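Local coordinates for protein (soluble lytic transglycosylase SLT70) (Escherichia coli, PDB 1QSA), which cleaves the glycosidic bonds between N-acetylmuramic acid and N-acetylglucosamine in peptidoglycan, forming a 1,6-anhydro bond in the muramic acid residue, at residues Y38-Y43 and L68-T73; L172-A177 and A190-A195; W324-L329 and A336-I341; E365-K370 and L441-E446; M495-G500 and I527-S532. All blocks are in the same frame, centred on the assembly; numbering follows the deposited sequence. Where two conformers were deposited one is given.

Interaction 1: Y38-Y43 and L68-T73; sequences YPYLEY and LPPART
Tyr43 holds its CG anti to the backbone N (chi1 172°), which lays its ring against Pro70. Tyr40 takes the other course, with CG anti to the carbonyl carbon (chi1 -75°), and its ring reaches Leu68 and Pro70. Pro70 therefore sits between two tyrosines. Its CB stands over the centre of the Tyr43 ring, 3.7 Å from the centroid, a CH-pi contact. Pro70 CG lies 3.7 Å from Tyr40 CE1. Leu68 uses both methyls. Leu68 CD1 lies over one face of the Tyr40 ring, shifted toward the rim, with CE2 of that ring 3.5 Å away. Leu68 CD2 meets Pro39 CB at 3.7 Å. A water joins Tyr43 OH (2.7 Å) and Thr73 OG1 (2.8 Å). Tyr40 OH bonds to Glu403 of helix 397-408. With an alanine at Tyr40, Leu68 CD1 and Pro70 CG would probably lose their aromatic cover and Glu403 its hydroxyl partner. The two short helical segments run at 30° to each other. Phe61 of helix 55-64 packs on both Tyr43 and Leu68, Tyr10 of helix 3-18 touches Tyr40, and Glu403 of helix 397-408 touches Leu68 and Pro69.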
# COMPACT_ATOMS: atom_id res chain seq x y z
N TYR A 38 -11.61 20.87 22.14
CA TYR A 38 -12.60 21.89 21.80
C TYR A 38 -12.55 22.27 20.30
O TYR A 38 -13.60 22.42 19.68
CB TYR A 38 -12.43 23.13 22.69
CG TYR A 38 -13.47 24.18 22.43
CD1 TYR A 38 -14.79 24.03 22.88
CD2 TYR A 38 -13.15 25.31 21.70
CE1 TYR A 38 -15.77 24.99 22.59
CE2 TYR A 38 -14.11 26.28 21.40
CZ TYR A 38 -15.41 26.11 21.85
OH TYR A 38 -16.34 27.07 21.52
N PRO A 39 -11.35 22.37 19.69
CA PRO A 39 -11.32 22.72 18.25
C PRO A 39 -12.10 21.72 17.39
O PRO A 39 -12.63 22.10 16.34
CB PRO A 39 -9.82 22.69 17.93
CG PRO A 39 -9.19 23.14 19.21
CD PRO A 39 -9.99 22.36 20.25
N TYR A 40 -12.16 20.45 17.79
CA TYR A 40 -12.94 19.46 17.05
C TYR A 40 -14.44 19.76 17.15
O TYR A 40 -15.19 19.52 16.20
CB TYR A 40 -12.63 18.04 17.52
CG TYR A 40 -11.30 17.52 17.03
CD1 TYR A 40 -11.21 16.85 15.80
CD2 TYR A 40 -10.14 17.68 17.78
CE1 TYR A 40 -9.99 16.36 15.34
CE2 TYR A 40 -8.91 17.18 17.33
CZ TYR A 40 -8.85 16.53 16.10
OH TYR A 40 -7.65 16.06 15.62
N LEU A 41 -14.88 20.26 18.30
CA LEU A 41 -16.28 20.65 18.48
C LEU A 41 -16.59 21.87 17.60
O LEU A 41 -17.67 21.96 17.00
CB LEU A 41 -16.55 21.00 19.96
CG LEU A 41 -16.46 19.85 20.96
CD1 LEU A 41 -16.67 20.40 22.36
CD2 LEU A 41 -17.49 18.77 20.64
N GLU A 42 -15.66 22.82 17.53
CA GLU A 42 -15.86 24.00 16.71
C GLU A 42 -15.95 23.60 15.25
O GLU A 42 -16.77 24.13 14.49
CB GLU A 42 -14.69 24.97 16.87
CG GLU A 42 -14.58 25.61 18.22
CD GLU A 42 -13.43 26.59 18.29
OE1 GLU A 42 -12.27 26.14 18.25
OE2 GLU A 42 -13.69 27.81 18.38
N TYR A 43 -15.11 22.65 14.85
CA TYR A 43 -15.10 22.16 13.48
C TYR A 43 -16.46 21.54 13.16
O TYR A 43 -17.03 21.79 12.09
CB TYR A 43 -13.98 21.13 13.28
CG TYR A 43 -14.03 20.44 11.93
CD1 TYR A 43 -13.47 21.03 10.79
CD2 TYR A 43 -14.66 19.20 11.78
CE1 TYR A 43 -13.55 20.41 9.53
CE2 TYR A 43 -14.75 18.58 10.53
CZ TYR A 43 -14.19 19.19 9.42
OH TYR A 43 -14.30 18.56 8.19
N LEU A 68 -4.25 21.68 13.48
CA LEU A 68 -5.41 20.81 13.60
C LEU A 68 -5.66 20.16 12.22
O LEU A 68 -6.00 20.87 11.27
CB LEU A 68 -6.62 21.63 14.03
CG LEU A 68 -7.92 20.85 14.23
CD1 LEU A 68 -7.79 19.94 15.45
CD2 LEU A 68 -9.07 21.83 14.42
N PRO A 69 -5.55 18.82 12.11
CA PRO A 69 -5.78 18.21 10.80
C PRO A 69 -7.10 18.60 10.10
O PRO A 69 -7.08 18.96 8.93
CB PRO A 69 -5.64 16.71 11.08
CG PRO A 69 -4.63 16.68 12.21
CD PRO A 69 -5.10 17.81 13.09
N PRO A 70 -8.25 18.56 10.81
CA PRO A 70 -9.47 18.96 10.08
C PRO A 70 -9.54 20.45 9.67
O PRO A 70 -10.31 20.80 8.77
CB PRO A 70 -10.61 18.56 11.02
CG PRO A 70 -9.96 18.50 12.38
CD PRO A 70 -8.61 17.91 12.08
N ALA A 71 -8.77 21.32 10.32
CA ALA A 71 -8.77 22.73 9.91
C ALA A 71 -8.03 22.80 8.57
O ALA A 71 -8.38 23.60 7.69
CB ALA A 71 -8.08 23.61 10.95
N ARG A 72 -7.04 21.93 8.38
CA ARG A 72 -6.28 21.91 7.14
C ARG A 72 -7.12 21.38 5.99
O ARG A 72 -7.10 21.95 4.89
CB ARG A 72 -4.97 21.13 7.30
CG ARG A 72 -4.08 21.70 8.41
CD ARG A 72 -2.78 20.90 8.58
NE ARG A 72 -1.59 21.64 8.15
CZ ARG A 72 -1.23 21.85 6.89
NH1 ARG A 72 -1.95 21.37 5.88
NH2 ARG A 72 -0.13 22.53 6.63
N THR A 73 -7.92 20.35 6.25
CA THR A 73 -8.78 19.80 5.21
C THR A 73 -9.96 20.75 4.93
O THR A 73 -10.49 20.78 3.81
CB THR A 73 -9.32 18.39 5.56
OG1 THR A 73 -10.09 18.44 6.76
CG2 THR A 73 -8.17 17.40 5.71
O HOH W 1 -12.65 19.30 6.15

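Interaction 2: L172-A177 and A190-A195; sequences LVTVLA and AIISLA
Ala177 N donates to Val173 O at 2.9 Å, one turn back, and both residues face the other helix. The contact is an antiparallel helix pair of the alpha-superhelix, formed by helix 170-178 and helix 185-196. The segment axes come within 8.7 Å and cross at -165°. Thr174 and Ile192 are the residues where the backbones are nearest, with CA atoms 5.0 Å apart. Ala177 and Ala195, each three residues after one of that pair, are small, which is consistent with the close approach. Both direct their CB at the other helix. The CB of Ala177 rests against Ile192 CG1 at 3.6 Å and also meets the CG2 branch of Ile191. The contact is mainly apolar; Thr174 OG1 lies 3.4 Å from Ala195 CB and makes a weak hydrogen bond to Thr170 O. Thr174 and Ile192 cross at about a right angle, their CG2 methyls meeting beside the hydroxyl. Ile191 also touches Phe204 of helix 201-207 and Met217 of helix 212-228. Ala164 of helix 154-166 lies on Val173. The tightest point is between beta-branched residues. Val173 has CG1 anti to its backbone N (chi1 172°), and this methyl presses on Ile191 CG2 at 3.4 Å, closer than usual van der Waals contact.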
# COMPACT_ATOMS: atom_id res chain seq x y z
N LEU A 172 -12.01 5.86 -19.81
CA LEU A 172 -11.58 7.22 -20.12
C LEU A 172 -11.05 7.28 -21.56
O LEU A 172 -11.32 8.25 -22.27
CB LEU A 172 -10.52 7.71 -19.13
CG LEU A 172 -9.92 9.10 -19.36
CD1 LEU A 172 -11.02 10.17 -19.41
CD2 LEU A 172 -8.89 9.42 -18.27
N VAL A 173 -10.33 6.25 -22.00
CA VAL A 173 -9.83 6.23 -23.37
C VAL A 173 -11.00 6.41 -24.34
O VAL A 173 -10.95 7.23 -25.27
CB VAL A 173 -9.10 4.89 -23.71
CG1 VAL A 173 -8.77 4.83 -25.21
CG2 VAL A 173 -7.80 4.82 -22.91
N THR A 174 -12.08 5.66 -24.08
CA THR A 174 -13.27 5.70 -24.91
C THR A 174 -13.98 7.05 -24.86
O THR A 174 -14.38 7.56 -25.91
CB THR A 174 -14.19 4.52 -24.55
OG1 THR A 174 -13.61 3.32 -25.09
CG2 THR A 174 -15.59 4.71 -25.10
N VAL A 175 -14.13 7.64 -23.67
CA VAL A 175 -14.78 8.94 -23.56
C VAL A 175 -13.98 10.01 -24.33
O VAL A 175 -14.56 10.81 -25.08
CB VAL A 175 -14.94 9.38 -22.07
CG1 VAL A 175 -15.36 10.87 -21.97
CG2 VAL A 175 -15.99 8.53 -21.40
N LEU A 176 -12.66 9.99 -24.18
CA LEU A 176 -11.80 10.96 -24.86
C LEU A 176 -11.86 10.80 -26.38
O LEU A 176 -12.03 11.78 -27.10
CB LEU A 176 -10.35 10.83 -24.36
CG LEU A 176 -10.09 11.26 -22.90
CD1 LEU A 176 -8.66 10.97 -22.52
CD2 LEU A 176 -10.39 12.74 -22.72
N ALA A 177 -11.78 9.55 -26.85
CA ALA A 177 -11.84 9.29 -28.29
C ALA A 177 -13.22 9.62 -28.86
O ALA A 177 -13.32 10.02 -30.03
CB ALA A 177 -11.45 7.84 -28.59
N ALA A 190 -11.11 3.46 -34.21
CA ALA A 190 -10.13 2.39 -33.99
C ALA A 190 -9.70 2.36 -32.52
O ALA A 190 -9.59 1.29 -31.93
CB ALA A 190 -8.92 2.56 -34.92
N ILE A 191 -9.50 3.54 -31.94
CA ILE A 191 -9.10 3.63 -30.53
C ILE A 191 -10.21 3.11 -29.62
O ILE A 191 -9.96 2.35 -28.69
CB ILE A 191 -8.74 5.08 -30.15
CG1 ILE A 191 -7.43 5.48 -30.84
CG2 ILE A 191 -8.60 5.21 -28.62
CD1 ILE A 191 -7.13 6.98 -30.80
N ILE A 192 -11.45 3.51 -29.90
CA ILE A 192 -12.59 3.07 -29.12
C ILE A 192 -12.69 1.54 -29.21
O ILE A 192 -12.92 0.87 -28.20
CB ILE A 192 -13.90 3.74 -29.59
CG1 ILE A 192 -13.87 5.24 -29.28
CG2 ILE A 192 -15.12 3.12 -28.90
CD1 ILE A 192 -14.94 6.04 -29.99
N SER A 193 -12.46 0.99 -30.40
CA SER A 193 -12.52 -0.46 -30.58
C SER A 193 -11.43 -1.17 -29.79
O SER A 193 -11.67 -2.26 -29.25
CB SER A 193 -12.42 -0.82 -32.07
OG SER A 193 -13.59 -0.40 -32.78
N LEU A 194 -10.25 -0.55 -29.71
CA LEU A 194 -9.11 -1.12 -28.99
C LEU A 194 -9.37 -1.12 -27.47
O LEU A 194 -9.07 -2.11 -26.79
CB LEU A 194 -7.84 -0.32 -29.32
CG LEU A 194 -6.49 -0.93 -28.92
CD1 LEU A 194 -6.19 -2.13 -29.83
CD2 LEU A 194 -5.38 0.11 -29.05
N ALA A 195 -9.94 -0.03 -26.96
CA ALA A 195 -10.26 0.08 -25.53
C ALA A 195 -11.38 -0.90 -25.17
O ALA A 195 -11.43 -1.43 -24.06
CB ALA A 195 -10.69 1.52 -25.20

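Interaction 3: W324-L329 and A336-I341; sequences WQADLL and AEAKEI
Helix 319-331 and helix 335-346 form an antiparallel helical hairpin, and within segments 324-329 and 336-341 the backbones are nearest at Ala326 and Ala338. Their CA atoms are 4.3 Å apart. The segment axes approach to 8.2 Å and cross at -156°. Alanine on both helices permits so short a spacing. The CB of Ala338 sits 3.5 Å from the backbone oxygen Ala326 O and 3.7 Å from Leu329 CB. In return Ala326 CB meets Ile341 CG2 at 4.0 Å. Leu329 carries the largest share of the contact. Its CG is anti to the carbonyl carbon (chi1 -74°), and its two methyls spread over the end of Glu337. Leu329 CD1 lies 3.7 Å from Glu337 OE2, while Leu329 CD2 faces OE1. The Glu337 chain is extended and crosses Leu329 at about a right angle. It covers the leucine with both its methylenes and its carboxylate. Leu329 CD1 also meets Ile341 CD1 at 3.9 Å, and Gln325 CG adds a looser touch on that isoleucine methyl. On the other side of helix 319-331, Asp327 forms salt bridges with Arg301 and Arg359, and Trp324 packs on helix 572-578. Antiparallel helical hairpins stacked one after another are what an alpha-superhelix is built from.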
# COMPACT_ATOMS: atom_id res chain seq x y z
N TRP A 324 21.36 -16.51 -2.49
CA TRP A 324 21.32 -17.62 -3.46
C TRP A 324 22.65 -17.83 -4.17
O TRP A 324 22.97 -18.95 -4.58
CB TRP A 324 20.11 -17.52 -4.39
CG TRP A 324 18.83 -17.85 -3.62
CD1 TRP A 324 17.86 -16.97 -3.21
CD2 TRP A 324 18.46 -19.13 -3.09
NE1 TRP A 324 16.93 -17.62 -2.43
CE2 TRP A 324 17.27 -18.95 -2.34
CE3 TRP A 324 19.03 -20.42 -3.16
CZ2 TRP A 324 16.63 -19.99 -1.67
CZ3 TRP A 324 18.38 -21.47 -2.48
CH2 TRP A 324 17.19 -21.24 -1.75
N GLN A 325 23.47 -16.78 -4.22
CA GLN A 325 24.81 -16.92 -4.80
C GLN A 325 25.62 -17.77 -3.82
O GLN A 325 26.37 -18.66 -4.22
CB GLN A 325 25.47 -15.55 -4.98
CG GLN A 325 26.87 -15.62 -5.58
CD GLN A 325 26.87 -16.21 -6.98
OE1 GLN A 325 26.93 -17.43 -7.16
NE2 GLN A 325 26.81 -15.34 -7.98
N ALA A 326 25.46 -17.47 -2.53
CA ALA A 326 26.14 -18.22 -1.47
C ALA A 326 25.68 -19.68 -1.51
O ALA A 326 26.49 -20.59 -1.34
CB ALA A 326 25.83 -17.61 -0.12
N ASP A 327 24.38 -19.90 -1.72
CA ASP A 327 23.83 -21.26 -1.79
C ASP A 327 24.49 -22.07 -2.92
O ASP A 327 24.86 -23.23 -2.73
CB ASP A 327 22.32 -21.19 -2.00
CG ASP A 327 21.67 -22.56 -2.01
OD1 ASP A 327 21.40 -23.11 -0.92
OD2 ASP A 327 21.43 -23.09 -3.11
N LEU A 328 24.66 -21.44 -4.08
CA LEU A 328 25.31 -22.09 -5.23
C LEU A 328 26.78 -22.39 -4.92
O LEU A 328 27.27 -23.50 -5.19
CB LEU A 328 25.24 -21.18 -6.46
CG LEU A 328 23.89 -20.99 -7.13
CD1 LEU A 328 24.02 -19.90 -8.19
CD2 LEU A 328 23.41 -22.32 -7.75
N LEU A 329 27.48 -21.42 -4.33
CA LEU A 329 28.89 -21.58 -3.98
C LEU A 329 29.11 -22.69 -2.96
O LEU A 329 30.09 -23.44 -3.05
CB LEU A 329 29.45 -20.26 -3.42
CG LEU A 329 29.69 -19.16 -4.46
CD1 LEU A 329 29.95 -17.83 -3.74
CD2 LEU A 329 30.87 -19.53 -5.38
N ALA A 336 34.71 -20.92 1.81
CA ALA A 336 35.12 -19.58 2.26
C ALA A 336 34.37 -18.43 1.58
O ALA A 336 33.91 -17.50 2.26
CB ALA A 336 36.63 -19.40 2.09
N GLU A 337 34.27 -18.49 0.26
CA GLU A 337 33.58 -17.45 -0.51
C GLU A 337 32.11 -17.36 -0.11
O GLU A 337 31.57 -16.26 0.08
CB GLU A 337 33.70 -17.73 -2.00
CG GLU A 337 33.36 -16.52 -2.87
CD GLU A 337 33.46 -16.78 -4.37
OE1 GLU A 337 34.17 -17.72 -4.79
OE2 GLU A 337 32.83 -16.01 -5.14
N ALA A 338 31.46 -18.52 0.01
CA ALA A 338 30.05 -18.56 0.38
C ALA A 338 29.81 -18.03 1.80
O ALA A 338 28.91 -17.21 2.02
CB ALA A 338 29.51 -19.98 0.25
N LYS A 339 30.63 -18.49 2.75
CA LYS A 339 30.44 -18.09 4.13
C LYS A 339 30.78 -16.63 4.42
O LYS A 339 30.25 -16.05 5.36
CB LYS A 339 31.11 -19.07 5.10
CG LYS A 339 30.35 -20.42 5.11
CD LYS A 339 30.89 -21.43 6.10
CE LYS A 339 30.16 -22.77 5.93
NZ LYS A 339 30.70 -23.83 6.82
N GLU A 340 31.61 -16.03 3.57
CA GLU A 340 31.92 -14.61 3.74
C GLU A 340 30.66 -13.83 3.35
O GLU A 340 30.30 -12.84 4.01
CB GLU A 340 33.12 -14.20 2.89
CG GLU A 340 33.48 -12.71 2.98
CD GLU A 340 33.67 -12.20 4.41
OE1 GLU A 340 34.22 -12.93 5.27
OE2 GLU A 340 33.27 -11.03 4.68
N ILE A 341 29.96 -14.29 2.30
CA ILE A 341 28.73 -13.63 1.87
C ILE A 341 27.69 -13.74 2.98
O ILE A 341 27.04 -12.75 3.33
CB ILE A 341 28.13 -14.25 0.57
CG1 ILE A 341 29.04 -13.98 -0.63
CG2 ILE A 341 26.70 -13.68 0.31
CD1 ILE A 341 28.61 -14.69 -1.92

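Interaction 4: E365-K370 and L441-E446; sequences ELKIDK and LWDHLE
Asp369 lays its CB and its backbone O over the His444 ring. Asp369 CB stands 3.9 Å from the centroid of the His444 ring, as a CH-pi contact. Asp369 O lies over the same face, nearer the rim. The carboxylates of Asp369 and Asp443 are turned 67° against each other, with OD2 and OD2 4.2 Å apart. One water donates to both of these oxygens. Lys367 passes obliquely along Asp443, CE to OD2 3.8 Å. Its last torsion bends NZ round to the syn side of Asp369 OD1 at 3.0 Å, a salt bridge. The backbones join by one hydrogen bond, Asp369 N to Asp443 O, 2.9 Å and 161° at the hydrogen, with the donor above the carbonyl plane. Leu445 CD1 packs on Leu366 CD2 at 3.9 Å. Lys367 NZ would probably be left without its salt-bridge partner, and the bridging water without one acceptor, if Asp369 were replaced by an alanine. Asp443 OD1 forms its salt bridge with Arg349. The contact lays the extended loop 365-370 along the type I beta turn Leu441-His444, just before helix 445-448, at the surface. Two acids lie side by side, and their negative charge is likely to be eased by Lys367, Arg349 and the shared water.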
# COMPACT_ATOMS: atom_id res chain seq x y z
N GLU A 365 22.50 -11.85 15.53
CA GLU A 365 22.64 -10.74 16.46
C GLU A 365 21.72 -9.59 16.09
O GLU A 365 21.86 -8.98 15.03
CB GLU A 365 24.09 -10.24 16.49
CG GLU A 365 25.06 -11.21 17.14
CD GLU A 365 26.48 -10.67 17.21
OE1 GLU A 365 26.89 -9.94 16.28
OE2 GLU A 365 27.18 -10.97 18.20
N LEU A 366 20.76 -9.30 16.96
CA LEU A 366 19.84 -8.21 16.73
C LEU A 366 20.50 -6.89 17.09
O LEU A 366 21.07 -6.76 18.17
CB LEU A 366 18.59 -8.36 17.60
CG LEU A 366 17.51 -9.36 17.23
CD1 LEU A 366 16.33 -9.19 18.16
CD2 LEU A 366 17.07 -9.09 15.82
N LYS A 367 20.49 -5.95 16.16
CA LYS A 367 21.04 -4.63 16.43
C LYS A 367 19.87 -3.83 16.98
O LYS A 367 18.85 -3.67 16.30
CB LYS A 367 21.59 -3.98 15.17
CG LYS A 367 22.01 -2.53 15.38
CD LYS A 367 22.73 -1.95 14.18
CE LYS A 367 23.00 -0.47 14.36
NZ LYS A 367 23.75 -0.16 15.61
N ILE A 368 19.97 -3.39 18.23
CA ILE A 368 18.90 -2.59 18.83
C ILE A 368 19.40 -1.23 19.30
O ILE A 368 20.14 -1.13 20.28
CB ILE A 368 18.26 -3.33 20.04
CG1 ILE A 368 17.78 -4.72 19.62
CG2 ILE A 368 17.07 -2.53 20.59
CD1 ILE A 368 17.26 -5.57 20.75
N ASP A 369 19.09 -0.19 18.53
CA ASP A 369 19.45 1.19 18.87
C ASP A 369 18.41 1.67 19.88
O ASP A 369 17.22 1.41 19.71
CB ASP A 369 19.37 2.11 17.65
CG ASP A 369 20.45 1.82 16.62
OD1 ASP A 369 21.33 0.97 16.87
OD2 ASP A 369 20.41 2.47 15.56
N LYS A 370 18.86 2.36 20.93
CA LYS A 370 17.95 2.85 21.95
C LYS A 370 17.57 4.31 21.72
O LYS A 370 18.36 5.09 21.19
CB LYS A 370 18.57 2.72 23.33
CG LYS A 370 18.85 1.30 23.79
CD LYS A 370 19.53 1.31 25.15
CE LYS A 370 20.01 -0.07 25.57
NZ LYS A 370 20.70 -0.04 26.89
N LEU A 441 13.69 4.92 11.65
CA LEU A 441 14.45 4.39 12.79
C LEU A 441 14.36 2.88 12.73
O LEU A 441 13.89 2.23 13.67
CB LEU A 441 13.82 4.92 14.09
CG LEU A 441 13.62 6.44 14.18
CD1 LEU A 441 12.80 6.79 15.44
CD2 LEU A 441 14.97 7.13 14.21
N TRP A 442 14.89 2.31 11.65
CA TRP A 442 14.79 0.87 11.42
C TRP A 442 15.45 -0.04 12.43
O TRP A 442 15.06 -1.20 12.56
CB TRP A 442 15.26 0.54 10.00
CG TRP A 442 14.64 1.39 8.90
CD1 TRP A 442 15.29 1.97 7.84
CD2 TRP A 442 13.25 1.73 8.74
NE1 TRP A 442 14.40 2.65 7.04
CE2 TRP A 442 13.14 2.51 7.57
CE3 TRP A 442 12.09 1.44 9.47
CZ2 TRP A 442 11.92 3.02 7.11
CZ3 TRP A 442 10.87 1.94 9.01
CH2 TRP A 442 10.80 2.72 7.85
N ASP A 443 16.47 0.47 13.13
CA ASP A 443 17.16 -0.33 14.13
C ASP A 443 16.65 -0.11 15.55
O ASP A 443 17.16 -0.74 16.49
CB ASP A 443 18.68 -0.13 14.05
CG ASP A 443 19.26 -0.64 12.74
OD1 ASP A 443 18.96 -1.78 12.35
OD2 ASP A 443 20.03 0.12 12.10
N HIS A 444 15.65 0.77 15.73
CA HIS A 444 15.05 0.98 17.06
C HIS A 444 13.97 -0.10 17.21
O HIS A 444 12.77 0.18 17.30
CB HIS A 444 14.41 2.37 17.16
CG HIS A 444 15.40 3.47 17.39
ND1 HIS A 444 16.38 3.81 16.48
CD2 HIS A 444 15.57 4.30 18.45
CE1 HIS A 444 17.10 4.81 16.96
NE2 HIS A 444 16.63 5.12 18.15
N LEU A 445 14.42 -1.35 17.28
CA LEU A 445 13.50 -2.48 17.33
C LEU A 445 12.45 -2.53 18.42
O LEU A 445 11.33 -2.98 18.17
CB LEU A 445 14.28 -3.81 17.27
CG LEU A 445 15.18 -4.02 16.05
CD1 LEU A 445 15.80 -5.42 16.10
CD2 LEU A 445 14.39 -3.82 14.76
N GLU A 446 12.78 -2.06 19.63
CA GLU A 446 11.81 -2.12 20.72
C GLU A 446 10.56 -1.29 20.42
O GLU A 446 9.45 -1.73 20.70
CB GLU A 446 12.44 -1.68 22.06
CG GLU A 446 11.58 -2.12 23.22
CD GLU A 446 12.18 -1.88 24.58
OE1 GLU A 446 13.08 -1.02 24.71
OE2 GLU A 446 11.74 -2.56 25.53
O HOH W 2 18.09 -4.03 13.73
O HOH W 3 14.82 0.27 20.40
O HOH W 4 21.51 2.08 13.18
O HOH W 5 17.67 7.47 19.36

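Interaction 5: M495-G500 and I527-S532; sequences MQIMPG and INIGTS. With SO4 (sulfate ion), chain J.
Met495 and Gly530 are where the backbones come nearest, CA to CA 5.9 Å, as the loop before helix 499-509 passes helix 523-540. Both belong to the lysozyme-like Slt-type domain. Gln496 and Ile497 form a G1 beta bulge opposite Ser492, and the side chains of Met495 and Ile497 both turn toward the helix. Gly530 receives them. Met495 SD rests 3.8 Å from Gly530 CA, and the bend at chi3 (72°) brings Met495 CE against Gly530 C and O. Ile497 puts CD1 3.5 Å from Gly530 N and 4.1 Å from Ile529 CB. A CB on Gly530 would come too close to Met495 SD, which is consistent with a glycine here. Thr531 OG1 turns back to bond Ile527 O at 2.7 Å. The contact is buried beside the predicted active-site residue Glu478, whose side chain is about 5 Å from that of Met495. Met495 also packs on Ile474 and Ala475 of the helix bearing Glu478. At the start of helix 499-509, Gly500 N donates to O2 of a sulfate, probably from the crystallisation liquor, at 2.8 Å and 157°.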
# COMPACT_ATOMS: atom_id res chain seq x y z
N MET A 495 -5.98 -7.49 13.03
CA MET A 495 -5.55 -8.59 12.17
C MET A 495 -6.14 -8.51 10.77
O MET A 495 -6.06 -9.47 10.00
CB MET A 495 -5.83 -9.93 12.87
CG MET A 495 -5.06 -10.02 14.19
SD MET A 495 -5.23 -11.58 15.06
CE MET A 495 -4.25 -12.66 13.98
N GLN A 496 -6.67 -7.32 10.44
CA GLN A 496 -7.22 -7.03 9.11
C GLN A 496 -8.12 -8.13 8.58
O GLN A 496 -7.89 -8.71 7.51
CB GLN A 496 -6.08 -6.69 8.15
CG GLN A 496 -5.45 -5.30 8.42
CD GLN A 496 -6.38 -4.18 8.02
OE1 GLN A 496 -6.48 -3.84 6.84
NE2 GLN A 496 -7.11 -3.64 8.99
N ILE A 497 -9.14 -8.41 9.37
CA ILE A 497 -10.11 -9.45 9.08
C ILE A 497 -11.21 -8.96 8.14
O ILE A 497 -11.82 -7.92 8.38
CB ILE A 497 -10.76 -9.93 10.40
CG1 ILE A 497 -9.67 -10.44 11.37
CG2 ILE A 497 -11.71 -11.09 10.13
CD1 ILE A 497 -10.20 -10.69 12.78
N MET A 498 -11.42 -9.71 7.06
CA MET A 498 -12.48 -9.39 6.09
C MET A 498 -13.82 -9.86 6.68
O MET A 498 -13.87 -10.86 7.40
CB MET A 498 -12.21 -10.11 4.75
CG MET A 498 -11.04 -9.53 3.95
SD MET A 498 -11.39 -7.91 3.28
CE MET A 498 -12.53 -8.33 1.93
N PRO A 499 -14.91 -9.13 6.42
CA PRO A 499 -16.23 -9.50 6.95
C PRO A 499 -16.61 -10.94 6.62
O PRO A 499 -17.11 -11.66 7.47
CB PRO A 499 -17.17 -8.49 6.28
CG PRO A 499 -16.28 -7.27 6.14
CD PRO A 499 -14.97 -7.85 5.68
N GLY A 500 -16.33 -11.37 5.39
CA GLY A 500 -16.65 -12.73 4.98
C GLY A 500 -15.88 -13.76 5.80
O GLY A 500 -16.44 -14.77 6.24
N ILE A 527 -8.94 -9.95 17.97
CA ILE A 527 -7.96 -10.96 18.36
C ILE A 527 -8.61 -12.34 18.49
O ILE A 527 -8.04 -13.34 18.08
CB ILE A 527 -7.20 -10.53 19.66
CG1 ILE A 527 -6.29 -9.34 19.35
CG2 ILE A 527 -6.36 -11.68 20.22
CD1 ILE A 527 -5.77 -8.61 20.59
N ASN A 528 -9.82 -12.39 19.02
CA ASN A 528 -10.57 -13.64 19.17
C ASN A 528 -10.79 -14.30 17.79
O ASN A 528 -10.35 -15.43 17.53
CB ASN A 528 -11.91 -13.32 19.85
CG ASN A 528 -12.77 -14.56 20.11
OD1 ASN A 528 -12.30 -15.70 20.02
ND2 ASN A 528 -14.04 -14.34 20.44
N ILE A 529 -11.42 -13.56 16.87
CA ILE A 529 -11.73 -14.09 15.55
C ILE A 529 -10.49 -14.31 14.68
O ILE A 529 -10.38 -15.31 13.97
CB ILE A 529 -12.76 -13.19 14.83
CG1 ILE A 529 -14.06 -13.21 15.64
CG2 ILE A 529 -13.03 -13.68 13.39
CD1 ILE A 529 -15.14 -12.25 15.16
N GLY A 530 -9.53 -13.40 14.81
CA GLY A 530 -8.31 -13.50 14.02
C GLY A 530 -7.42 -14.65 14.45
O GLY A 530 -6.91 -15.39 13.60
N THR A 531 -7.23 -14.83 15.76
CA THR A 531 -6.42 -15.97 16.23
C THR A 531 -7.10 -17.29 15.86
O THR A 531 -6.44 -18.29 15.61
CB THR A 531 -6.15 -15.96 17.76
OG1 THR A 531 -7.38 -15.94 18.49
CG2 THR A 531 -5.26 -14.77 18.15
N SER A 532 -8.42 -17.29 15.83
CA SER A 532 -9.17 -18.48 15.44
C SER A 532 -8.90 -18.84 13.97
O SER A 532 -8.53 -19.97 13.66
CB SER A 532 -10.67 -18.32 15.70
OG SER A 532 -10.93 -18.41 17.09
S SO4 J . -16.28 -9.89 1.93
O1 SO4 J . -16.70 -8.48 1.85
O2 SO4 J . -15.42 -10.09 3.11
O3 SO4 J . -17.47 -10.76 2.02
O4 SO4 J . -15.51 -10.24 0.71

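The five contacts follow one another along the chain, each closing before the next opens. Interactions 1, 2 and 3 pair helices of the alpha-superhelix. Interaction 1 lies about 44 Å from interaction 2 and about 57 Å from interaction 3, centre to centre, and interactions 1 and 3 fall on opposite sides of the chain's centre. Interaction 4 joins a loop to a turn, its centre about 27 Å from that of interaction 3. Interaction 5 lies in the Slt-type domain, about 30 Å between centres from interaction 4. None touches another. Helix 397-408, within the L-domain range, touches interaction 1, so a region far along the chain packs against its start. Helix pairs such as these make up much of the superhelix, and interaction 5 lies beside the predicted active site.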